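Local coordinates for protein putative oxidoreductase (Salmonella enterica subsp. enterica serovar Typhimurium, PDB 3NX4) that binds NADP and probably uses its reduced form to reduce acryloyl-CoA, as a member of the medium-chain dehydrogenase/reductase family, at residues S37-K42 against T319-K324; P58-I63 against G97-A102; D43-T48 against A309-Q314. One frame throughout, in Å; residues are numbered along the deposited sequence.

In the fold
From the N terminus, the chain runs through strand 30-39 into helix 41-48, so the first segments of interactions 1 and 3 follow directly on one another. Their partners come back near the C terminus, on strand 318-322 and helix 303-311. Interaction 1 therefore closes the longest loop, interaction 3 a slightly shorter one within it, and both span the nucleotide-binding Rossmann portion. Interaction 2 is local, joining 58-63 to 97-102 inside the GroES-like part, and it nests within both; no contacts cross. The three touch: Asp43 probably bonds to the backbone N of Ile63, Leu39 packs on Ile310, and Ser37 meets Leu98. Interactions 1 and 3 both reach NADP.

Interaction 1: S37-K42 against T319-K324. With NAP (NADP nicotinamide-adenine-dinucleotide phosphate), chain C.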
loop_
_atom_site.group_PDB
_atom_site.type_symbol
_atom_site.label_atom_id
_atom_site.label_comp_id
_atom_site.label_asym_id
_atom_site.label_seq_id
_atom_site.Cartn_x
_atom_site.Cartn_y
_atom_site.Cartn_z
ATOM N N SER A 37 -29.553 15.098 -4.168
ATOM C CA SER A 37 -28.747 14.151 -3.412
ATOM C C SER A 37 -28.364 13.010 -4.362
ATOM O O SER A 37 -28.529 13.132 -5.576
ATOM C CB SER A 37 -29.497 13.630 -2.182
ATOM O OG SER A 37 -28.653 12.818 -1.373
ATOM N N SER A 38 -27.845 11.914 -3.819
ATOM C CA SER A 38 -27.540 10.749 -4.637
ATOM C C SER A 38 -27.613 9.477 -3.808
ATOM O O SER A 38 -27.777 9.530 -2.594
ATOM C CB SER A 38 -26.160 10.886 -5.302
ATOM O OG SER A 38 -25.112 10.430 -4.464
ATOM N N LEU A 39 -27.533 8.331 -4.471
ATOM C CA LEU A 39 -27.457 7.067 -3.763
ATOM C C LEU A 39 -26.115 6.419 -4.044
ATOM O O LEU A 39 -25.803 6.101 -5.192
ATOM C CB LEU A 39 -28.563 6.117 -4.209
ATOM C CG LEU A 39 -29.990 6.563 -3.913
ATOM C CD1 LEU A 39 -30.988 5.486 -4.371
ATOM C CD2 LEU A 39 -30.145 6.861 -2.431
ATOM N N ASN A 40 -25.335 6.221 -2.987
ATOM C CA ASN A 40 -24.085 5.482 -3.070
ATOM C C ASN A 40 -24.286 4.083 -2.519
ATOM O O ASN A 40 -25.303 3.793 -1.896
ATOM C CB ASN A 40 -23.000 6.190 -2.251
ATOM C CG ASN A 40 -22.700 7.577 -2.768
ATOM O OD1 ASN A 40 -21.855 7.743 -3.650
ATOM N ND2 ASN A 40 -23.398 8.588 -2.227
ATOM N N TYR A 41 -23.305 3.218 -2.738
ATOM C CA TYR A 41 -23.356 1.876 -2.182
ATOM C C TYR A 41 -23.612 1.946 -0.678
ATOM O O TYR A 41 -24.424 1.193 -0.139
ATOM C CB TYR A 41 -22.053 1.120 -2.480
ATOM C CG TYR A 41 -22.109 -0.350 -2.144
ATOM C CD1 TYR A 41 -21.549 -0.838 -0.966
ATOM C CD2 TYR A 41 -22.741 -1.253 -2.994
ATOM C CE1 TYR A 41 -21.605 -2.182 -0.653
ATOM C CE2 TYR A 41 -22.800 -2.603 -2.688
ATOM C CZ TYR A 41 -22.235 -3.061 -1.515
ATOM O OH TYR A 41 -22.297 -4.401 -1.206
ATOM N N LYS A 42 -22.931 2.864 0.003
ATOM C CA LYS A 42 -23.102 2.968 1.447
ATOM C C LYS A 42 -24.534 3.379 1.814
ATOM O O LYS A 42 -25.095 2.872 2.782
ATOM C CB LYS A 42 -22.071 3.919 2.073
ATOM C CG LYS A 42 -21.886 3.676 3.570
ATOM C CD LYS A 42 -21.237 4.846 4.291
ATOM C CE LYS A 42 -19.831 5.092 3.815
ATOM N NZ LYS A 42 -19.140 6.101 4.674
ATOM N N THR A 319 -26.704 7.043 -9.375
ATOM C CA THR A 319 -28.108 7.322 -9.090
ATOM C C THR A 319 -28.243 8.705 -8.471
ATOM O O THR A 319 -27.759 8.952 -7.365
ATOM C CB THR A 319 -28.722 6.275 -8.140
ATOM O OG1 THR A 319 -28.647 4.980 -8.743
ATOM C CG2 THR A 319 -30.188 6.602 -7.854
ATOM N N LEU A 320 -28.903 9.596 -9.204
ATOM C CA LEU A 320 -29.084 10.986 -8.814
ATOM C C LEU A 320 -30.494 11.185 -8.262
ATOM O O LEU A 320 -31.476 10.747 -8.868
ATOM C CB LEU A 320 -28.867 11.897 -10.027
ATOM C CG LEU A 320 -29.255 13.374 -9.858
ATOM C CD1 LEU A 320 -28.252 14.103 -8.943
ATOM C CD2 LEU A 320 -29.362 14.065 -11.213
ATOM N N VAL A 321 -30.597 11.841 -7.114
ATOM C CA VAL A 321 -31.890 12.033 -6.478
ATOM C C VAL A 321 -32.316 13.497 -6.519
ATOM O O VAL A 321 -31.666 14.354 -5.953
ATOM C CB VAL A 321 -31.897 11.496 -5.035
ATOM C CG1 VAL A 321 -33.274 11.664 -4.418
ATOM C CG2 VAL A 321 -31.474 10.020 -5.025
ATOM N N LYS A 322 -33.407 13.775 -7.227
ATOM C CA LYS A 322 -33.926 15.127 -7.287
ATOM C C LYS A 322 -34.769 15.350 -6.037
ATOM O O LYS A 322 -35.748 14.637 -5.809
ATOM C CB LYS A 322 -34.776 15.331 -8.549
ATOM C CG LYS A 322 -35.310 16.760 -8.704
ATOM C CD LYS A 322 -36.079 16.909 -10.010
ATOM C CE LYS A 322 -36.577 18.331 -10.215
ATOM N NZ LYS A 322 -35.466 19.324 -10.217
ATOM N N ILE A 323 -34.374 16.323 -5.226
ATOM C CA ILE A 323 -35.039 16.585 -3.961
ATOM C C ILE A 323 -35.949 17.796 -4.112
ATOM O O ILE A 323 -37.083 17.788 -3.639
ATOM C CB ILE A 323 -34.031 16.840 -2.836
ATOM C CG1 ILE A 323 -33.187 15.585 -2.569
ATOM C CG2 ILE A 323 -34.752 17.287 -1.569
ATOM C CD1 ILE A 323 -33.966 14.453 -1.928
ATOM N N LYS A 324 -35.446 18.823 -4.789
ATOM C CA LYS A 324 -36.229 20.021 -5.082
ATOM C C LYS A 324 -37.564 19.656 -5.727
ATOM O O LYS A 324 -37.636 18.789 -6.603
ATOM C CB LYS A 324 -35.444 20.951 -6.011
ATOM C CG LYS A 324 -34.977 20.269 -7.290
ATOM C CD LYS A 324 -33.836 21.015 -7.958
ATOM C CE LYS A 324 -34.333 22.177 -8.793
ATOM N NZ LYS A 324 -33.203 22.844 -9.495
ATOM O OXT LYS A 324 -38.604 20.226 -5.391
HETATM P PA NAP C . -21.624 0.315 -6.989
HETATM O O1A NAP C . -22.145 1.377 -7.865
HETATM O O2A NAP C . -22.585 -0.663 -6.455
HETATM O O5B NAP C . -20.398 -0.427 -7.696
HETATM C C5B NAP C . -19.961 -1.654 -7.182
HETATM C C4B NAP C . -19.634 -2.505 -8.401
HETATM O O4B NAP C . -18.985 -3.671 -7.974
HETATM C C3B NAP C . -20.888 -2.952 -9.156
HETATM O O3B NAP C . -21.197 -2.043 -10.195
HETATM C C2B NAP C . -20.476 -4.296 -9.724
HETATM O O2B NAP C . -19.847 -4.050 -10.959
HETATM C C1B NAP C . -19.410 -4.779 -8.756
HETATM N N9A NAP C . -19.929 -5.795 -7.829
HETATM C C8A NAP C . -21.104 -5.757 -7.119
HETATM N N7A NAP C . -21.174 -6.883 -6.366
HETATM C C5A NAP C . -20.062 -7.618 -6.574
HETATM C C6A NAP C . -19.630 -8.838 -6.072
HETATM N N6A NAP C . -20.363 -9.520 -5.201
HETATM N N1A NAP C . -18.420 -9.341 -6.483
HETATM C C2A NAP C . -17.648 -8.646 -7.389
HETATM N N3A NAP C . -18.083 -7.438 -7.894
HETATM C C4A NAP C . -19.272 -6.939 -7.492
HETATM O O3 NAP C . -20.902 0.987 -5.708
HETATM P PN NAP C . -20.109 2.374 -5.594
HETATM O O1N NAP C . -20.985 3.424 -5.026
HETATM O O2N NAP C . -19.459 2.602 -6.905
HETATM O O5D NAP C . -19.015 1.931 -4.497
HETATM C C5D NAP C . -18.097 0.918 -4.832
HETATM C C4D NAP C . -17.423 0.404 -3.570
HETATM O O4D NAP C . -16.648 1.447 -3.029
HETATM C C3D NAP C . -18.436 0.024 -2.504
HETATM O O3D NAP C . -17.956 -1.097 -1.793
HETATM C C2D NAP C . -18.475 1.226 -1.588
HETATM O O2D NAP C . -18.784 0.859 -0.266
HETATM C C1D NAP C . -17.041 1.702 -1.698
HETATM N N1N NAP C . -16.856 3.129 -1.410
HETATM C C2N NAP C . -16.052 3.470 -0.361
HETATM C C3N NAP C . -15.809 4.803 -0.042
HETATM C C7N NAP C . -14.558 5.101 0.738
HETATM O O7N NAP C . -14.529 6.178 1.638
HETATM N N7N NAP C . -13.499 4.322 0.551
HETATM C C4N NAP C . -16.402 5.800 -0.816
HETATM C C5N NAP C . -17.222 5.439 -1.895
HETATM C C6N NAP C . -17.432 4.093 -2.188
HETATM P P2B NAP C . -19.997 -5.096 -12.189
HETATM O O1X NAP C . -19.522 -4.386 -13.427
HETATM O O2X NAP C . -19.134 -6.308 -11.931
HETATM O O3X NAP C . -21.448 -5.479 -12.300
HETATM O O HOH W 1 -25.740 5.132 -7.658
#
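Leu39 and Thr319 set their side chains on the same face of the sheet and meet at a slant, CD1 of Leu39 lying 3.7 Å from CG2 of Thr319. The methyl of Thr319 stands anti to its backbone N (OG1 at chi1 -60°), which turns it to the leucine. Val321 offers its CG2 to the CG of Leu39 at 3.9 Å, and Ile298 of strand 295-299 packs against all three. Branched side chains suit this buried face, and the Ser37 hydroxyl on it is satisfied by Asp64 O. Ser38 and Leu320 use the other: CD1 of Leu320 curls back to 3.5 Å from the O of Ser37, while the hydroxyl of Ser38 is held by Asp64 and Arg318.

The backbones run antiparallel. Ser37 N reaches Val321 O at 2.9 Å in the carbonyl plane, nearly straight at 172°, whereas Val321 N approaches Ser37 O from above its plane. Leu39 N reaches Thr319 O at 3.0 Å; at this looser end a water accepts from Thr319 N and donates to Leu39 O. Tyr41 N donates to O1N of NADP at 3.3 Å, and Tyr41 CG, anti to N (chi1 -170°), brings CD1 within 3.3 Å of NADP O2D, the ring lying oblique. The pairing probably helps to place the start of helix 41-48 at the cofactor's pyrophosphate, in the GroES-like catalytic domain of medium-chain reductases, whose sheet the C-terminal strand joins.

Interaction 2: P58-I63 against G97-A102; sequences PMIPGI and GLAERA
Leu98 CG and Ile60 CG1 each stand anti to the carbonyl carbon (chi1 -70° and -66°). This sends Leu98 CD1 over the backbone of Gly62, 3.7 Å from its CA, and leaves Ile60 CG2, anti to its own N, facing Ala99 CB at 4.0 Å. The Pro61 ring comes in at about a right angle to the Leu98 side chain, its CG near CD1. Small Ala99 lets the isoleucine come close, and Ala3 and Ile5 of strand 2-8 pack on Ile60 as well.

Two backbone bonds join the loops. Leu98 N donates to Pro61 O at 3.1 Å in the carbonyl plane, and Gly97 N to Gly62 O at 2.9 Å, tilted from the plane. Glycine suits position 62 because its backbone has positive phi (110°) and a beta carbon would run into Leu98 N. Leu98 is the centre of an inverse gamma turn, its neighbours joined by a weak bond from Ala99 N to Gly97 O.

Chemically, the contact divides its work: two peptide N-H groups satisfy buried carbonyls, while the aliphatic groups around them probably keep water away, all six touching residues being buried. Together they bind the loop before strand 64-72 to the approach of strand 101-104 through directional bonds that need no charged groups.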
loop_
_atom_site.group_PDB
_atom_site.type_symbol
_atom_site.label_atom_id
_atom_site.label_comp_id
_atom_site.label_asym_id
_atom_site.label_seq_id
_atom_site.Cartn_x
_atom_site.Cartn_y
_atom_site.Cartn_z
ATOM N N PRO A 58 -34.222 6.948 14.967
ATOM C CA PRO A 58 -34.417 7.062 13.525
ATOM C C PRO A 58 -33.325 7.876 12.836
ATOM O O PRO A 58 -32.715 8.745 13.442
ATOM C CB PRO A 58 -35.748 7.789 13.429
ATOM C CG PRO A 58 -35.768 8.647 14.620
ATOM C CD PRO A 58 -35.054 7.906 15.706
HETATM N N MSE A 59 -33.085 7.576 11.568
HETATM C CA MSE A 59 -32.041 8.244 10.813
HETATM C C MSE A 59 -32.468 8.716 9.435
HETATM O O MSE A 59 -33.163 8.017 8.728
HETATM C CB MSE A 59 -30.853 7.291 10.669
HETATM C CG MSE A 59 -29.798 7.737 9.685
HETATM SE SE MSE A 59 -28.738 9.169 10.388
HETATM C CE MSE A 59 -28.111 8.270 11.961
ATOM N N ILE A 60 -32.018 9.898 9.045
ATOM C CA ILE A 60 -32.236 10.371 7.695
ATOM C C ILE A 60 -30.927 10.024 7.002
ATOM O O ILE A 60 -29.886 10.546 7.360
ATOM C CB ILE A 60 -32.424 11.874 7.638
ATOM C CG1 ILE A 60 -33.706 12.282 8.352
ATOM C CG2 ILE A 60 -32.481 12.341 6.213
ATOM C CD1 ILE A 60 -34.158 13.656 7.983
ATOM N N PRO A 61 -30.977 9.138 6.018
ATOM C CA PRO A 61 -29.753 8.696 5.350
ATOM C C PRO A 61 -29.360 9.670 4.247
ATOM O O PRO A 61 -30.040 10.683 4.037
ATOM C CB PRO A 61 -30.165 7.355 4.752
ATOM C CG PRO A 61 -31.606 7.564 4.393
ATOM C CD PRO A 61 -32.171 8.439 5.503
ATOM N N GLY A 62 -28.271 9.358 3.551
ATOM C CA GLY A 62 -27.791 10.187 2.463
ATOM C C GLY A 62 -26.494 10.873 2.852
ATOM O O GLY A 62 -26.499 11.852 3.605
ATOM N N ILE A 63 -25.381 10.363 2.333
ATOM C CA ILE A 63 -24.071 10.877 2.699
ATOM C C ILE A 63 -23.682 12.084 1.848
ATOM O O ILE A 63 -22.658 12.718 2.094
ATOM C CB ILE A 63 -22.980 9.774 2.604
ATOM C CG1 ILE A 63 -22.805 9.300 1.157
ATOM C CG2 ILE A 63 -23.335 8.595 3.507
ATOM C CD1 ILE A 63 -21.827 8.124 1.013
ATOM N N GLY A 97 -28.640 13.770 3.657
ATOM C CA GLY A 97 -28.981 14.523 2.468
ATOM C C GLY A 97 -30.251 14.124 1.758
ATOM O O GLY A 97 -30.716 14.846 0.872
ATOM N N LEU A 98 -30.815 12.980 2.129
ATOM C CA LEU A 98 -32.032 12.521 1.464
ATOM C C LEU A 98 -33.252 13.140 2.134
ATOM O O LEU A 98 -34.106 12.448 2.692
ATOM C CB LEU A 98 -32.087 10.985 1.394
ATOM C CG LEU A 98 -31.045 10.417 0.417
ATOM C CD1 LEU A 98 -30.726 8.943 0.669
ATOM C CD2 LEU A 98 -31.476 10.640 -1.031
ATOM N N ALA A 99 -33.307 14.467 2.069
ATOM C CA ALA A 99 -34.362 15.250 2.700
ATOM C C ALA A 99 -34.391 16.644 2.088
ATOM O O ALA A 99 -33.447 17.058 1.411
ATOM C CB ALA A 99 -34.137 15.337 4.201
ATOM N N GLU A 100 -35.466 17.377 2.343
ATOM C CA GLU A 100 -35.612 18.702 1.759
ATOM C C GLU A 100 -34.714 19.738 2.417
ATOM O O GLU A 100 -34.374 20.742 1.799
ATOM C CB GLU A 100 -37.077 19.144 1.779
ATOM C CG GLU A 100 -37.940 18.317 0.834
ATOM C CD GLU A 100 -39.364 18.829 0.741
ATOM O OE1 GLU A 100 -39.816 19.488 1.700
ATOM O OE2 GLU A 100 -40.022 18.578 -0.291
ATOM N N ARG A 101 -34.320 19.477 3.659
ATOM C CA ARG A 101 -33.424 20.374 4.392
ATOM C C ARG A 101 -32.403 19.580 5.185
ATOM O O ARG A 101 -32.673 18.459 5.613
ATOM C CB ARG A 101 -34.209 21.258 5.371
ATOM C CG ARG A 101 -35.553 21.726 4.863
ATOM C CD ARG A 101 -35.512 23.176 4.447
ATOM N NE ARG A 101 -36.853 23.706 4.214
ATOM C CZ ARG A 101 -37.416 23.828 3.015
ATOM N NH1 ARG A 101 -36.756 23.458 1.924
ATOM N NH2 ARG A 101 -38.643 24.326 2.909
ATOM N N ALA A 102 -31.238 20.182 5.407
ATOM C CA ALA A 102 -30.205 19.579 6.238
ATOM C C ALA A 102 -29.600 20.669 7.100
ATOM O O ALA A 102 -29.602 21.842 6.718
ATOM C CB ALA A 102 -29.120 18.908 5.379
#

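Interaction 3: D43-T48 against A309-Q314; sequences DALAIT and AIINNQ. With NAP (NADP nicotinamide-adenine-dinucleotide phosphate), chain C.
Ile311 meets Ala44 of helix 41-48 with aliphatic atoms alone, and the flat group beyond it is the Asn313 carboxamide. O3X of the NADP 2'-phosphate lies in the amide plane, off its OD1/ND2 end, and ribose C2B stands well off to one face, 3.4 Å from OD1. ND2 donates to O3X at 3.2 Å, while OD1, equally close, is probably no partner, so the grip is one bent N-H bond (149°). The side chain of Arg180 touches that of Asn313, which leaves the helix with positive phi (56°), readily adopted by asparagine, in a Schellman motif.

The Ala44 methyl meets two isoleucines, 3.6 Å from CG2 of Ile310 and 3.7 Å from CD1 of Ile311; a short side chain lets the backbones draw near. Leu45 crosses Ile311 at about a right angle, CD2 to CD1 3.8 Å, and Thr48 runs past it in the opposite direction. The Thr48 hydroxyl donates to Ala44 O at 2.7 Å, which also accepts from Thr48 N on its other face.

The helix contact is essentially dispersive; polar contact with the cofactor from these segments comes from Asn313, alongside Arg180 and Ser178 among others, consistent with a preference for NADP over NAD.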
loop_
_atom_site.group_PDB
_atom_site.type_symbol
_atom_site.label_atom_id
_atom_site.label_comp_id
_atom_site.label_asym_id
_atom_site.label_seq_id
_atom_site.Cartn_x
_atom_site.Cartn_y
_atom_site.Cartn_z
ATOM N N ASP A 43 -25.119 4.292 1.039
ATOM C CA ASP A 43 -26.512 4.688 1.246
ATOM C C ASP A 43 -27.444 3.488 1.041
ATOM O O ASP A 43 -28.435 3.331 1.754
ATOM C CB ASP A 43 -26.928 5.801 0.276
ATOM C CG ASP A 43 -26.143 7.077 0.458
ATOM O OD1 ASP A 43 -26.003 7.539 1.613
ATOM O OD2 ASP A 43 -25.673 7.627 -0.566
ATOM N N ALA A 44 -27.139 2.656 0.046
ATOM C CA ALA A 44 -27.966 1.486 -0.244
ATOM C C ALA A 44 -27.901 0.474 0.904
ATOM O O ALA A 44 -28.914 -0.108 1.284
ATOM C CB ALA A 44 -27.562 0.840 -1.582
ATOM N N LEU A 45 -26.708 0.273 1.457
ATOM C CA LEU A 45 -26.548 -0.557 2.652
ATOM C C LEU A 45 -27.380 -0.023 3.820
ATOM O O LEU A 45 -28.086 -0.778 4.489
ATOM C CB LEU A 45 -25.080 -0.620 3.070
ATOM C CG LEU A 45 -24.152 -1.472 2.210
ATOM C CD1 LEU A 45 -22.709 -1.277 2.638
ATOM C CD2 LEU A 45 -24.564 -2.937 2.297
ATOM N N ALA A 46 -27.279 1.280 4.073
ATOM C CA ALA A 46 -28.059 1.909 5.133
ATOM C C ALA A 46 -29.553 1.671 4.927
ATOM O O ALA A 46 -30.256 1.213 5.831
ATOM C CB ALA A 46 -27.767 3.407 5.190
ATOM N N ILE A 47 -30.029 1.981 3.728
ATOM C CA ILE A 47 -31.460 1.977 3.451
ATOM C C ILE A 47 -32.057 0.566 3.471
ATOM O O ILE A 47 -33.220 0.389 3.827
ATOM C CB ILE A 47 -31.771 2.687 2.113
ATOM C CG1 ILE A 47 -31.384 4.168 2.205
ATOM C CG2 ILE A 47 -33.233 2.541 1.745
ATOM C CD1 ILE A 47 -31.414 4.901 0.877
ATOM N N THR A 48 -31.259 -0.432 3.100
ATOM C CA THR A 48 -31.717 -1.819 3.124
ATOM C C THR A 48 -31.429 -2.496 4.459
ATOM O O THR A 48 -31.826 -3.634 4.680
ATOM C CB THR A 48 -31.092 -2.657 1.991
ATOM O OG1 THR A 48 -29.665 -2.621 2.095
ATOM C CG2 THR A 48 -31.514 -2.123 0.627
ATOM N N ALA A 309 -32.016 -2.275 -5.858
ATOM C CA ALA A 309 -31.348 -2.542 -7.127
ATOM C C ALA A 309 -29.826 -2.449 -6.982
ATOM O O ALA A 309 -29.090 -3.294 -7.483
ATOM C CB ALA A 309 -31.851 -1.591 -8.197
ATOM N N ILE A 310 -29.347 -1.423 -6.287
ATOM C CA ILE A 310 -27.912 -1.267 -6.086
ATOM C C ILE A 310 -27.317 -2.478 -5.386
ATOM O O ILE A 310 -26.299 -3.021 -5.818
ATOM C CB ILE A 310 -27.603 0.003 -5.259
ATOM C CG1 ILE A 310 -27.948 1.252 -6.068
ATOM C CG2 ILE A 310 -26.147 0.026 -4.810
ATOM C CD1 ILE A 310 -27.997 2.509 -5.237
ATOM N N ILE A 311 -27.945 -2.899 -4.295
ATOM C CA ILE A 311 -27.429 -4.024 -3.524
ATOM C C ILE A 311 -27.477 -5.316 -4.346
ATOM O O ILE A 311 -26.641 -6.202 -4.184
ATOM C CB ILE A 311 -28.195 -4.201 -2.195
ATOM C CG1 ILE A 311 -28.008 -2.968 -1.306
ATOM C CG2 ILE A 311 -27.708 -5.439 -1.455
ATOM C CD1 ILE A 311 -26.557 -2.666 -0.985
ATOM N N ASN A 312 -28.451 -5.402 -5.243
ATOM C CA ASN A 312 -28.606 -6.576 -6.106
ATOM C C ASN A 312 -27.774 -6.492 -7.378
ATOM O O ASN A 312 -27.866 -7.353 -8.248
ATOM C CB ASN A 312 -30.076 -6.780 -6.472
ATOM C CG ASN A 312 -30.919 -7.202 -5.287
ATOM O OD1 ASN A 312 -30.446 -7.916 -4.402
ATOM N ND2 ASN A 312 -32.177 -6.762 -5.262
ATOM N N ASN A 313 -26.965 -5.445 -7.486
ATOM C CA ASN A 313 -26.139 -5.252 -8.664
ATOM C C ASN A 313 -26.985 -5.236 -9.930
ATOM O O ASN A 313 -26.666 -5.913 -10.910
ATOM C CB ASN A 313 -25.065 -6.342 -8.744
ATOM C CG ASN A 313 -24.007 -6.036 -9.783
ATOM O OD1 ASN A 313 -23.790 -4.882 -10.139
ATOM N ND2 ASN A 313 -23.357 -7.070 -10.285
ATOM N N GLN A 314 -28.068 -4.461 -9.899
ATOM C CA GLN A 314 -28.952 -4.324 -11.049
ATOM C C GLN A 314 -28.997 -2.903 -11.618
ATOM O O GLN A 314 -29.902 -2.564 -12.378
ATOM C CB GLN A 314 -30.371 -4.788 -10.696
ATOM C CG GLN A 314 -30.449 -6.238 -10.240
ATOM C CD GLN A 314 -31.857 -6.656 -9.864
ATOM O OE1 GLN A 314 -32.798 -5.869 -9.970
ATOM N NE2 GLN A 314 -32.010 -7.902 -9.425
HETATM P PA NAP C . -21.624 0.315 -6.989
HETATM O O1A NAP C . -22.145 1.377 -7.865
HETATM O O2A NAP C . -22.585 -0.663 -6.455
HETATM O O5B NAP C . -20.398 -0.427 -7.696
HETATM C C5B NAP C . -19.961 -1.654 -7.182
HETATM C C4B NAP C . -19.634 -2.505 -8.401
HETATM O O4B NAP C . -18.985 -3.671 -7.974
HETATM C C3B NAP C . -20.888 -2.952 -9.156
HETATM O O3B NAP C . -21.197 -2.043 -10.195
HETATM C C2B NAP C . -20.476 -4.296 -9.724
HETATM O O2B NAP C . -19.847 -4.050 -10.959
HETATM C C1B NAP C . -19.410 -4.779 -8.756
HETATM N N9A NAP C . -19.929 -5.795 -7.829
HETATM C C8A NAP C . -21.104 -5.757 -7.119
HETATM N N7A NAP C . -21.174 -6.883 -6.366
HETATM C C5A NAP C . -20.062 -7.618 -6.574
HETATM C C6A NAP C . -19.630 -8.838 -6.072
HETATM N N6A NAP C . -20.363 -9.520 -5.201
HETATM N N1A NAP C . -18.420 -9.341 -6.483
HETATM C C2A NAP C . -17.648 -8.646 -7.389
HETATM N N3A NAP C . -18.083 -7.438 -7.894
HETATM C C4A NAP C . -19.272 -6.939 -7.492
HETATM O O3 NAP C . -20.902 0.987 -5.708
HETATM P PN NAP C . -20.109 2.374 -5.594
HETATM O O1N NAP C . -20.985 3.424 -5.026
HETATM O O2N NAP C . -19.459 2.602 -6.905
HETATM O O5D NAP C . -19.015 1.931 -4.497
HETATM C C5D NAP C . -18.097 0.918 -4.832
HETATM C C4D NAP C . -17.423 0.404 -3.570
HETATM O O4D NAP C . -16.648 1.447 -3.029
HETATM C C3D NAP C . -18.436 0.024 -2.504
HETATM O O3D NAP C . -17.956 -1.097 -1.793
HETATM C C2D NAP C . -18.475 1.226 -1.588
HETATM O O2D NAP C . -18.784 0.859 -0.266
HETATM C C1D NAP C . -17.041 1.702 -1.698
HETATM N N1N NAP C . -16.856 3.129 -1.410
HETATM C C2N NAP C . -16.052 3.470 -0.361
HETATM C C3N NAP C . -15.809 4.803 -0.042
HETATM C C7N NAP C . -14.558 5.101 0.738
HETATM O O7N NAP C . -14.529 6.178 1.638
HETATM N N7N NAP C . -13.499 4.322 0.551
HETATM C C4N NAP C . -16.402 5.800 -0.816
HETATM C C5N NAP C . -17.222 5.439 -1.895
HETATM C C6N NAP C . -17.432 4.093 -2.188
HETATM P P2B NAP C . -19.997 -5.096 -12.189
HETATM O O1X NAP C . -19.522 -4.386 -13.427
HETATM O O2X NAP C . -19.134 -6.308 -11.931
HETATM O O3X NAP C . -21.448 -5.479 -12.300
#